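Local atomic coordinates of phosphoprotein (Lettuce necrotic yellows virus, PDB entry 3T4R), a protein that probably serves as a non-catalytic polymerase cofactor in viral transcription and replication, tethering the polymerase L to the nucleoprotein-RNA template and chaperoning soluble nucleoprotein. Residues Asp36-Met41 with Glu52-Glu57. Sequence-based numbering, arbitrary orientation.
Sequences DDILAM and EKIQNE
Ile-38 and Ile-54 meet through their branch methyls, CG2 of Ile-38 lying 3.6 Å from CG2 of Ile-54, and the two side chains slip past each other in opposite senses. Both are buried, and beta-branched isoleucine suits the place: a compact, wholly apolar group that packs between the helices without burying a polar side-chain atom. In Ile-38 the two branches divide the work. With CG1 beside the backbone N (chi1 -67°), CG2 lies anti to that N and is left to Ile-54, while CD1, at the end of the other branch, reaches 3.6 Å from CB of Glu-57 and so uses the aliphatic root of an acidic residue. Ile-58 and Asn-61, further along helix 50-72, also touch Ile-38, and Leu-15 and Leu-46 pack on Ile-54.

The solvent side is looser and mixed in character: Lys-53 is exposed, Met-41 and Glu-57 partly so. Selenomethionine Met-41 lays its CB 3.9 Å from CD1 of Ile-54, then runs extended beyond CG across Lys-53 and Glu-57, each at about a right angle. Its SE lies 3.7 Å from CE of Lys-53, whose bent chain brings CE beside the selenium and NZ near the terminal methyl. A long, flexible, unbranched side chain, methionine or its selenium analogue alike, can follow such an edge, and the carboxylate of Glu-57 borders its terminal methyl.

The axes, 10.3 Å apart and 166° from parallel, make a nearly antiparallel helical hairpin, closed by the loop before helix 50-72, within the helical bundle of the phosphoprotein C-terminal domain.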
# COMPACT_ATOMS: atom_id res chain seq x y z
N ASP A 36 1.32 -0.70 -9.28
CA ASP A 36 2.51 0.01 -9.78
C ASP A 36 2.29 1.53 -10.01
O ASP A 36 3.21 2.30 -9.97
CB ASP A 36 2.96 -0.58 -11.14
CG ASP A 36 3.24 -2.11 -11.09
OD1 ASP A 36 3.58 -2.58 -10.00
OD2 ASP A 36 3.12 -2.84 -12.12
N ASP A 37 1.08 1.94 -10.32
CA ASP A 37 0.71 3.34 -10.50
C ASP A 37 0.84 4.09 -9.18
O ASP A 37 1.12 5.26 -9.16
CB ASP A 37 -0.71 3.50 -11.10
CG ASP A 37 -1.85 2.90 -10.21
OD1 ASP A 37 -2.77 3.64 -9.77
OD2 ASP A 37 -1.89 1.66 -10.01
N ILE A 38 0.58 3.40 -8.08
CA ILE A 38 0.69 4.03 -6.74
C ILE A 38 2.14 4.16 -6.28
O ILE A 38 2.55 5.21 -5.79
CB ILE A 38 -0.23 3.33 -5.70
CG1 ILE A 38 -1.71 3.59 -6.10
CG2 ILE A 38 0.07 3.83 -4.27
CD1 ILE A 38 -2.69 3.03 -5.15
N LEU A 39 2.92 3.11 -6.51
CA LEU A 39 4.33 3.17 -6.27
C LEU A 39 4.94 4.33 -7.03
O LEU A 39 5.77 5.01 -6.51
CB LEU A 39 5.02 1.91 -6.78
CG LEU A 39 6.27 1.32 -6.10
CD1 LEU A 39 7.12 0.69 -7.09
CD2 LEU A 39 7.02 2.21 -5.14
N ALA A 40 4.53 4.51 -8.29
CA ALA A 40 5.12 5.47 -9.22
C ALA A 40 4.90 6.87 -8.72
O ALA A 40 5.70 7.76 -8.96
CB ALA A 40 4.50 5.30 -10.53
N MSE A 41 3.83 7.04 -7.96
CA MSE A 41 3.48 8.35 -7.36
C MSE A 41 4.60 8.85 -6.45
O MSE A 41 4.82 10.07 -6.34
CB MSE A 41 2.18 8.24 -6.56
CG MSE A 41 0.91 8.17 -7.42
SE MSE A 41 -0.76 8.20 -6.33
CE MSE A 41 -2.03 8.59 -7.78
N GLU A 52 -0.26 12.05 2.21
CA GLU A 52 -1.65 11.83 2.54
C GLU A 52 -2.40 11.33 1.33
O GLU A 52 -3.29 10.54 1.48
CB GLU A 52 -2.34 13.09 3.07
CG GLU A 52 -3.12 12.87 4.35
CD GLU A 52 -3.22 14.14 5.23
OE1 GLU A 52 -4.23 14.87 5.06
OE2 GLU A 52 -2.32 14.44 6.09
N LYS A 53 -2.06 11.83 0.14
CA LYS A 53 -2.69 11.41 -1.13
C LYS A 53 -2.58 9.89 -1.36
O LYS A 53 -3.58 9.20 -1.52
CB LYS A 53 -2.07 12.16 -2.32
CG LYS A 53 -3.01 12.26 -3.62
CD LYS A 53 -2.17 12.65 -4.85
CE LYS A 53 -2.25 11.62 -6.01
NZ LYS A 53 -3.56 11.56 -6.75
N ILE A 54 -1.36 9.40 -1.32
CA ILE A 54 -1.06 8.02 -1.52
C ILE A 54 -1.63 7.13 -0.44
O ILE A 54 -2.15 6.05 -0.78
CB ILE A 54 0.44 7.81 -1.59
CG1 ILE A 54 0.99 8.70 -2.69
CG2 ILE A 54 0.78 6.33 -1.84
CD1 ILE A 54 2.47 8.73 -2.75
N GLN A 55 -1.52 7.54 0.82
CA GLN A 55 -2.12 6.82 1.94
C GLN A 55 -3.61 6.63 1.68
O GLN A 55 -4.13 5.54 1.88
CB GLN A 55 -2.01 7.60 3.25
CG GLN A 55 -0.66 7.59 3.91
CD GLN A 55 -0.61 8.51 5.12
OE1 GLN A 55 -1.50 9.36 5.32
NE2 GLN A 55 0.44 8.38 5.92
N ASN A 56 -4.29 7.70 1.24
CA ASN A 56 -5.69 7.62 0.87
C ASN A 56 -5.94 6.55 -0.23
O ASN A 56 -6.91 5.78 -0.18
CB ASN A 56 -6.23 9.00 0.44
CG ASN A 56 -6.45 9.96 1.63
OD1 ASN A 56 -6.75 9.50 2.75
ND2 ASN A 56 -6.38 11.29 1.37
N GLU A 57 -5.09 6.53 -1.24
CA GLU A 57 -5.26 5.56 -2.33
C GLU A 57 -5.11 4.13 -1.81
O GLU A 57 -5.87 3.25 -2.23
CB GLU A 57 -4.24 5.80 -3.47
CG GLU A 57 -4.47 7.08 -4.24
CD GLU A 57 -5.03 6.85 -5.60
OE1 GLU A 57 -5.95 6.01 -5.73
OE2 GLU A 57 -4.58 7.54 -6.55